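Local coordinates for thioesterase superfamily protein (Shewanella loihica, PDB 2PRX) that probably hydrolyses thioesters as a hotdog-fold enzyme, although its own substrate is not established, at residues A[44-49]-A[59-64]; A[63-68]-A[112-117]; A[131-136]-A[141-146]. All coordinates share one frame; numbering follows the deposited sequence.

Contact 1 of 3, residues A[44-49]-A[59-64]; sequences FMPKPF and GGLIAS
Leu61 reaches across to Phe44 with both of its methyls. Leu61 CD2 lies 3.9 Å from CE2 of Phe44, at the edge of the ring and close to its plane. Leu61 CD1 is 4.1 Å from Phe44 CE2. The two side chains cross at about a right angle. The leucine branch meets the rim of the ring and does not cover its face. Pro46 adds a second contact. Its CB touches Leu61 CD2 at 4.1 Å, and that one methyl therefore lies against both an aromatic and a proline carbon. Tyr19 and His50 also pack on Leu61.

The torsions put these groups there. Leu61 has CG opposite the backbone N (chi1 179°), which sends its fork from the helix toward 44-49. Phe44 is also extended about chi1 (-170°), and its ring reaches the leucine from the end of strand 39-44.

In the next turn of the helix, Ser64 OG hydrogen-bonds back to Gly60 O. That oxygen also takes the backbone N-H of Ser64, and the two donors come from opposite faces of its carbonyl plane. On this side the helix meets the second subunit, where Ser64 packs on Gly60 of that chain.

The contact joins the end of strand 39-44 and the loop after it to the opening turns of helix 59-78, the long helix that the hotdog sheet wraps. It buries 96 Å² in all. Its chemistry is apolar throughout, with carbon meeting carbon, so shape and dispersion hold the strand end and loop to the helix, without a directional bond between the two segments.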
loop_
_atom_site.group_PDB
_atom_site.type_symbol
_atom_site.label_atom_id
_atom_site.label_comp_id
_atom_site.label_asym_id
_atom_site.label_seq_id
_atom_site.Cartn_x
_atom_site.Cartn_y
_atom_site.Cartn_z
ATOM N N PHE A 44 -0.074 15.514 -4.233
ATOM C CA PHE A 44 -1.123 14.769 -4.903
ATOM C C PHE A 44 -2.517 15.187 -4.431
ATOM O O PHE A 44 -2.673 15.551 -3.267
ATOM C CB PHE A 44 -0.987 13.256 -4.681
ATOM C CG PHE A 44 -1.949 12.491 -5.582
ATOM C CD1 PHE A 44 -1.805 12.520 -6.959
ATOM C CD2 PHE A 44 -2.991 11.763 -5.043
ATOM C CE1 PHE A 44 -2.676 11.849 -7.783
ATOM C CE2 PHE A 44 -3.864 11.084 -5.868
ATOM C CZ PHE A 44 -3.716 11.121 -7.238
HETATM N N MSE A 45 -3.454 15.093 -5.353
HETATM C CA MSE A 45 -4.862 15.388 -5.223
HETATM C C MSE A 45 -5.700 14.149 -5.504
HETATM O O MSE A 45 -5.960 13.757 -6.643
HETATM C CB MSE A 45 -5.291 16.503 -6.184
HETATM C CG MSE A 45 -6.685 17.040 -5.911
HETATM SE SE MSE A 45 -6.923 17.562 -4.067
HETATM C CE MSE A 45 -6.532 19.408 -4.471
ATOM N N PRO A 46 -6.135 13.504 -4.430
ATOM C CA PRO A 46 -7.075 12.383 -4.595
ATOM C C PRO A 46 -8.284 12.773 -5.434
ATOM O O PRO A 46 -8.729 13.922 -5.344
ATOM C CB PRO A 46 -7.525 12.125 -3.159
ATOM C CG PRO A 46 -6.347 12.524 -2.347
ATOM C CD PRO A 46 -5.777 13.749 -3.033
ATOM N N LYS A 47 -8.783 11.838 -6.231
ATOM C CA LYS A 47 -10.028 12.061 -6.950
ATOM C C LYS A 47 -11.166 11.819 -5.949
ATOM O O LYS A 47 -10.935 11.087 -4.982
ATOM C CB LYS A 47 -10.199 11.168 -8.172
ATOM C CG LYS A 47 -8.999 10.993 -9.087
ATOM C CD LYS A 47 -9.391 11.116 -10.552
ATOM C CE LYS A 47 -8.208 11.523 -11.415
ATOM N NZ LYS A 47 -8.440 11.280 -12.876
ATOM N N PRO A 48 -12.327 12.419 -6.182
ATOM C CA PRO A 48 -13.440 12.366 -5.226
ATOM C C PRO A 48 -13.840 10.951 -4.836
ATOM O O PRO A 48 -14.427 10.693 -3.778
ATOM C CB PRO A 48 -14.597 13.014 -6.009
ATOM C CG PRO A 48 -13.888 13.971 -6.921
ATOM C CD PRO A 48 -12.679 13.200 -7.386
ATOM N N PHE A 49 -13.533 10.000 -5.707
ATOM C CA PHE A 49 -13.968 8.635 -5.419
ATOM C C PHE A 49 -12.917 7.870 -4.643
ATOM O O PHE A 49 -13.214 6.767 -4.156
ATOM C CB PHE A 49 -14.330 7.926 -6.720
ATOM C CG PHE A 49 -13.280 8.044 -7.812
ATOM C CD1 PHE A 49 -12.154 7.247 -7.791
ATOM C CD2 PHE A 49 -13.456 8.952 -8.841
ATOM C CE1 PHE A 49 -11.202 7.340 -8.788
ATOM C CE2 PHE A 49 -12.499 9.057 -9.840
ATOM C CZ PHE A 49 -11.384 8.252 -9.812
ATOM N N GLY A 59 -6.651 4.436 2.250
ATOM C CA GLY A 59 -5.353 3.962 2.655
ATOM C C GLY A 59 -4.517 3.326 1.570
ATOM O O GLY A 59 -3.296 3.562 1.571
ATOM N N GLY A 60 -5.084 2.553 0.643
ATOM C CA GLY A 60 -4.369 1.961 -0.473
ATOM C C GLY A 60 -3.674 3.019 -1.365
ATOM O O GLY A 60 -2.561 2.787 -1.770
ATOM N N LEU A 61 -4.452 4.056 -1.648
ATOM C CA LEU A 61 -3.940 5.198 -2.398
ATOM C C LEU A 61 -2.765 5.814 -1.661
ATOM O O LEU A 61 -1.709 6.056 -2.241
ATOM C CB LEU A 61 -5.040 6.254 -2.632
ATOM C CG LEU A 61 -4.521 7.478 -3.401
ATOM C CD1 LEU A 61 -3.960 7.096 -4.763
ATOM C CD2 LEU A 61 -5.632 8.495 -3.555
ATOM N N ILE A 62 -2.921 6.065 -0.372
ATOM C CA ILE A 62 -1.826 6.605 0.457
ATOM C C ILE A 62 -0.639 5.678 0.409
ATOM O O ILE A 62 0.490 6.064 0.097
ATOM C CB ILE A 62 -2.375 6.857 1.879
ATOM C CG1 ILE A 62 -3.490 7.888 1.849
ATOM C CG2 ILE A 62 -1.283 7.231 2.859
ATOM C CD1 ILE A 62 -3.918 8.500 3.158
ATOM N N ALA A 63 -0.808 4.386 0.662
ATOM C CA ALA A 63 0.316 3.469 0.553
ATOM C C ALA A 63 0.906 3.450 -0.855
ATOM O O ALA A 63 2.122 3.220 -0.967
ATOM C CB ALA A 63 -0.086 2.049 0.940
ATOM N N SER A 64 0.073 3.679 -1.856
ATOM C CA SER A 64 0.503 3.670 -3.247
ATOM C C SER A 64 1.451 4.850 -3.508
ATOM O O SER A 64 2.470 4.606 -4.169
ATOM C CB SER A 64 -0.630 3.745 -4.263
ATOM O OG SER A 64 -1.595 2.724 -4.121
#

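Contact 2 of 3, residues A[63-68]-A[112-117]; sequences ASLIDC and VELELV
Leu116 presses one methyl, CD2, onto the backbone of the helix at Leu65. The tightest approach is from Leu116 CD2 to Leu65 O, at 3.2 Å, and the carbonyl carbon of Leu65 lies close behind. Leu116 CD2 is also 3.8 Å from Leu65 CB and 3.8 Å from Ile66 N. A single strand side chain thus sits against the helix where Leu65 passes into Ile66. Leu116 has its CG opposite its own carbonyl carbon (chi1 -77°), which leads the fork from the strand to the helix.

Packing is looser around this point. Ile66 CG1 is 4.4 Å from Leu116 CD2. Toward the start of the strand, Leu65 and Leu114 meet only through their CD1 methyls, 4.2 Å apart, and the two side chains cross at about a right angle. Phe44 also touches Leu65, while Pro46 and Thr108 touch Leu114.

The alternate residues of the strand, Glu115 and Val117, take no part and are partly exposed. Glu115 OE1 is held there by a hydrogen bond with His43 NE2 of the neighbouring strand. On the helix, Asp67 points away from the strand. Its OD1 pairs with Thr97 OG1, and the residue packs on Gly59 of the second subunit.

Helix 63-68 and strand 114-117 run roughly the same way, 36° apart, with axes 9.5 Å from each other. This is helix-on-sheet packing inside the hotdog fold, where the central helix lies on the concave face of the sheet. The strand offers only leucines to the helix, so the interface is apolar apart from the helix backbone that the Leu116 methyl rests on, consistent with a dry, buried contact.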
loop_
_atom_site.group_PDB
_atom_site.type_symbol
_atom_site.label_atom_id
_atom_site.label_comp_id
_atom_site.label_asym_id
_atom_site.label_seq_id
_atom_site.Cartn_x
_atom_site.Cartn_y
_atom_site.Cartn_z
ATOM N N ALA A 63 -0.808 4.386 0.662
ATOM C CA ALA A 63 0.316 3.469 0.553
ATOM C C ALA A 63 0.906 3.450 -0.855
ATOM O O ALA A 63 2.122 3.220 -0.967
ATOM C CB ALA A 63 -0.086 2.049 0.940
ATOM N N SER A 64 0.073 3.679 -1.856
ATOM C CA SER A 64 0.503 3.670 -3.247
ATOM C C SER A 64 1.451 4.850 -3.508
ATOM O O SER A 64 2.470 4.606 -4.169
ATOM C CB SER A 64 -0.630 3.745 -4.263
ATOM O OG SER A 64 -1.595 2.724 -4.121
ATOM N N LEU A 65 1.085 6.023 -3.006
ATOM C CA LEU A 65 1.889 7.250 -3.249
ATOM C C LEU A 65 3.181 7.203 -2.478
ATOM O O LEU A 65 4.243 7.742 -2.878
ATOM C CB LEU A 65 1.057 8.481 -2.903
ATOM C CG LEU A 65 -0.258 8.657 -3.686
ATOM C CD1 LEU A 65 -1.139 9.705 -3.038
ATOM C CD2 LEU A 65 0.041 9.020 -5.133
ATOM N N ILE A 66 3.244 6.565 -1.320
ATOM C CA ILE A 66 4.536 6.465 -0.634
ATOM C C ILE A 66 5.518 5.598 -1.416
ATOM O O ILE A 66 6.711 5.899 -1.554
ATOM C CB ILE A 66 4.345 5.914 0.786
ATOM C CG1 ILE A 66 3.830 6.962 1.778
ATOM C CG2 ILE A 66 5.615 5.252 1.262
ATOM C CD1 ILE A 66 3.095 6.329 2.941
ATOM N N ASP A 67 4.995 4.499 -1.947
ATOM C CA ASP A 67 5.761 3.562 -2.756
ATOM C C ASP A 67 6.387 4.230 -3.968
ATOM O O ASP A 67 7.567 4.068 -4.261
ATOM C CB ASP A 67 4.834 2.440 -3.209
ATOM C CG ASP A 67 5.454 1.340 -4.033
ATOM O OD1 ASP A 67 6.658 1.392 -4.331
ATOM O OD2 ASP A 67 4.695 0.396 -4.368
ATOM N N CYS A 68 5.570 4.982 -4.718
ATOM C CA CYS A 68 6.175 5.514 -5.953
ATOM C C CYS A 68 7.021 6.721 -5.590
ATOM O O CYS A 68 8.020 7.012 -6.254
ATOM C CB CYS A 68 5.100 5.803 -6.997
ATOM S SG CYS A 68 4.225 4.342 -7.629
ATOM N N VAL A 112 -8.163 17.660 -0.040
ATOM C CA VAL A 112 -7.005 18.525 0.209
ATOM C C VAL A 112 -5.758 17.923 -0.423
ATOM O O VAL A 112 -5.549 16.715 -0.441
ATOM C CB VAL A 112 -6.802 18.755 1.719
ATOM C CG1 VAL A 112 -5.465 19.416 1.988
ATOM C CG2 VAL A 112 -7.970 19.587 2.260
ATOM N N GLU A 113 -4.912 18.784 -0.955
ATOM C CA GLU A 113 -3.633 18.425 -1.568
ATOM C C GLU A 113 -2.733 17.682 -0.612
ATOM O O GLU A 113 -2.471 18.130 0.516
ATOM C CB GLU A 113 -2.997 19.746 -2.036
ATOM C CG GLU A 113 -1.698 19.629 -2.791
ATOM C CD GLU A 113 -0.949 20.963 -2.887
ATOM O OE1 GLU A 113 -0.225 21.309 -1.932
ATOM O OE2 GLU A 113 -1.087 21.662 -3.909
ATOM N N LEU A 114 -2.216 16.507 -0.974
ATOM C CA LEU A 114 -1.384 15.752 -0.055
ATOM C C LEU A 114 0.099 16.019 -0.323
ATOM O O LEU A 114 0.501 16.011 -1.476
ATOM C CB LEU A 114 -1.649 14.250 -0.182
ATOM C CG LEU A 114 -3.126 13.820 -0.187
ATOM C CD1 LEU A 114 -3.301 12.396 -0.676
ATOM C CD2 LEU A 114 -3.736 13.982 1.204
ATOM N N GLU A 115 0.878 16.238 0.732
ATOM C CA GLU A 115 2.315 16.445 0.510
ATOM C C GLU A 115 3.115 15.232 0.960
ATOM O O GLU A 115 2.948 14.661 2.037
ATOM C CB GLU A 115 2.778 17.742 1.180
ATOM C CG GLU A 115 4.243 18.084 1.026
ATOM C CD GLU A 115 4.647 19.461 1.516
ATOM O OE1 GLU A 115 4.414 20.459 0.791
ATOM O OE2 GLU A 115 5.225 19.593 2.628
ATOM N N LEU A 116 4.027 14.790 0.114
ATOM C CA LEU A 116 4.940 13.705 0.361
ATOM C C LEU A 116 6.400 14.164 0.329
ATOM O O LEU A 116 6.824 14.655 -0.717
ATOM C CB LEU A 116 4.784 12.612 -0.706
ATOM C CG LEU A 116 3.558 11.709 -0.528
ATOM C CD1 LEU A 116 2.380 12.332 -1.255
ATOM C CD2 LEU A 116 3.847 10.301 -1.013
ATOM N N VAL A 117 7.081 13.990 1.441
ATOM C CA VAL A 117 8.484 14.339 1.614
ATOM C C VAL A 117 9.305 13.110 1.983
ATOM O O VAL A 117 8.962 12.366 2.896
ATOM C CB VAL A 117 8.701 15.415 2.698
ATOM C CG1 VAL A 117 10.167 15.825 2.757
ATOM C CG2 VAL A 117 7.833 16.641 2.465
#

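Contact 3 of 3, residues A[131-136]-A[141-146]; sequences EIALSA and CARGHM
The guanidinium of Arg143 has Glu131 OE2 over one face, offset toward the rim. Ala133 CB lies at its edge, 3.6 Å from Arg143 NH1. The carboxylate and guanidinium planes are 21° apart. Glu131 OE2 and Arg143 NH2 are 3.6 Å apart, a salt bridge of charges only, since no N-H points at the oxygen. Arg143 reaches this place by bending at chi2 (52°) and again at chi3, which folds its chain over the opposite strand.

These residues belong to an antiparallel beta hairpin, strands 127-135 and 142-150, within the hotdog sheet. Glu131, Ala133, Arg143 and His145 share one face of it. Ile132, Leu134 and Ala142 point to the other. There Ile132 touches Ile66 and His69 of helix 59-78, and its CD1 is 4.1 Å from Met146 CB. An alanine in place of Glu131 would probably leave the Arg143 charge without its nearby mate and uncover that face of the guanidinium, and Lys121 would lose its long, weak ion pair.

The backbone joins the strands in regular register. Ile132 and Gly144 form a hydrogen-bonded pair, with Ile132 N to Gly144 O at 3.0 Å and Gly144 N to Ile132 O at 2.9 Å. Glu131 with His145 and Ala133 with Arg143 are non-hydrogen-bonded pairs. Close CA-H...O contacts, such as Arg143 CA to Ile132 O, fill in between.

Near the turn the register slips. Cys141 and Ala142 both face Leu134, a classic beta bulge. Leu134 O accepts two N-H groups, both in its carbonyl plane: Cys141 N at 2.8 Å and Ala142 N at 3.2 Å.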
loop_
_atom_site.group_PDB
_atom_site.type_symbol
_atom_site.label_atom_id
_atom_site.label_comp_id
_atom_site.label_asym_id
_atom_site.label_seq_id
_atom_site.Cartn_x
_atom_site.Cartn_y
_atom_site.Cartn_z
ATOM N N GLU A 131 12.881 7.272 4.155
ATOM C CA GLU A 131 11.756 7.558 5.053
ATOM C C GLU A 131 10.856 8.619 4.435
ATOM O O GLU A 131 11.306 9.683 4.008
ATOM C CB GLU A 131 12.274 7.970 6.418
ATOM C CG GLU A 131 11.261 8.607 7.345
ATOM C CD GLU A 131 11.853 8.986 8.687
ATOM O OE1 GLU A 131 12.385 8.079 9.370
ATOM O OE2 GLU A 131 11.809 10.169 9.080
ATOM N N ILE A 132 9.568 8.341 4.355
ATOM C CA ILE A 132 8.586 9.139 3.648
ATOM C C ILE A 132 7.495 9.519 4.659
ATOM O O ILE A 132 7.170 8.727 5.537
ATOM C CB ILE A 132 7.939 8.405 2.466
ATOM C CG1 ILE A 132 8.930 7.853 1.426
ATOM C CG2 ILE A 132 6.863 9.251 1.777
ATOM C CD1 ILE A 132 9.305 6.405 1.717
ATOM N N ALA A 133 7.001 10.735 4.523
ATOM C CA ALA A 133 5.982 11.303 5.389
ATOM C C ALA A 133 4.889 11.865 4.505
ATOM O O ALA A 133 5.130 12.806 3.740
ATOM C CB ALA A 133 6.543 12.386 6.292
ATOM N N LEU A 134 3.682 11.328 4.610
ATOM C CA LEU A 134 2.571 11.972 3.923
ATOM C C LEU A 134 1.749 12.805 4.906
ATOM O O LEU A 134 1.406 12.263 5.957
ATOM C CB LEU A 134 1.661 10.964 3.235
ATOM C CG LEU A 134 0.485 11.531 2.438
ATOM C CD1 LEU A 134 0.279 10.728 1.165
ATOM C CD2 LEU A 134 -0.806 11.550 3.246
ATOM N N SER A 135 1.463 14.032 4.507
ATOM C CA SER A 135 0.708 15.050 5.187
ATOM C C SER A 135 -0.477 15.575 4.373
ATOM O O SER A 135 -0.525 15.442 3.151
ATOM C CB SER A 135 1.639 16.214 5.538
ATOM O OG SER A 135 2.863 15.782 6.118
ATOM N N ALA A 136 -1.395 16.160 5.079
ATOM C CA ALA A 136 -2.602 16.918 4.950
ATOM C C ALA A 136 -2.901 17.501 6.344
ATOM O O ALA A 136 -3.743 18.350 6.564
ATOM C CB ALA A 136 -3.757 16.100 4.405
ATOM N N CYS A 141 -0.016 12.316 8.341
ATOM C CA CYS A 141 -1.039 11.266 8.373
ATOM C C CYS A 141 -0.421 9.890 8.329
ATOM O O CYS A 141 -0.954 8.897 8.841
ATOM C CB CYS A 141 -1.999 11.495 7.197
ATOM S SG CYS A 141 -2.962 13.015 7.256
ATOM N N ALA A 142 0.758 9.729 7.723
ATOM C CA ALA A 142 1.359 8.400 7.701
ATOM C C ALA A 142 2.861 8.480 7.455
ATOM O O ALA A 142 3.340 9.247 6.610
ATOM C CB ALA A 142 0.658 7.557 6.647
ATOM N N ARG A 143 3.609 7.709 8.204
ATOM C CA ARG A 143 5.040 7.502 8.132
ATOM C C ARG A 143 5.317 6.178 7.418
ATOM O O ARG A 143 4.848 5.161 7.923
ATOM C CB ARG A 143 5.587 7.498 9.544
ATOM C CG ARG A 143 6.986 7.930 9.856
ATOM C CD ARG A 143 7.389 9.274 9.312
ATOM N NE ARG A 143 8.314 9.888 10.280
ATOM C CZ ARG A 143 8.535 11.189 10.359
ATOM N NH1 ARG A 143 7.933 12.055 9.549
ATOM N NH2 ARG A 143 9.390 11.658 11.264
ATOM N N GLY A 144 6.051 6.154 6.323
ATOM C CA GLY A 144 6.490 4.953 5.640
ATOM C C GLY A 144 8.005 4.779 5.705
ATOM O O GLY A 144 8.748 5.765 5.673
ATOM N N HIS A 145 8.469 3.554 5.817
ATOM C CA HIS A 145 9.845 3.103 5.779
ATOM C C HIS A 145 10.035 2.144 4.608
ATOM O O HIS A 145 9.425 1.107 4.421
ATOM C CB HIS A 145 10.339 2.436 7.073
ATOM C CG HIS A 145 11.725 1.861 6.908
ATOM N ND1 HIS A 145 12.855 2.634 7.054
ATOM C CD2 HIS A 145 12.180 0.623 6.600
ATOM C CE1 HIS A 145 13.930 1.904 6.859
ATOM N NE2 HIS A 145 13.553 0.670 6.576
HETATM N N MSE A 146 10.980 2.479 3.750
HETATM C CA MSE A 146 11.222 1.788 2.525
HETATM C C MSE A 146 12.681 1.359 2.378
HETATM O O MSE A 146 13.579 2.123 2.722
HETATM C CB MSE A 146 10.873 2.692 1.320
HETATM C CG MSE A 146 11.480 2.135 0.047
HETATM SE SE MSE A 146 10.847 3.045 -1.526
HETATM C CE MSE A 146 9.195 2.036 -1.474
#

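Contacts 1 and 2 share Ala63 and Ser64 and follow each other along helix 59-78, their centres 8 Å apart. Strand pairing at Phe44 and Leu114 also ties them. Contact 2 in turn meets contact 3, also with centres 8 Å apart, because strands 114-122 and 127-135 are neighbours. Glu115 N to Ser135 O, 2.9 Å, is one probable hydrogen bond between them. Contacts 1 and 3 are about 13 Å apart between centres, yet they touch through Ile62 CG2 and Leu134 CD1, 4.2 Å apart. Contacts 1 and 2 touch the second subunit, whereas contact 3 does not. In hotdog thioesterases active sites generally form at subunit interfaces beside this helix, but the site is not assigned for this protein.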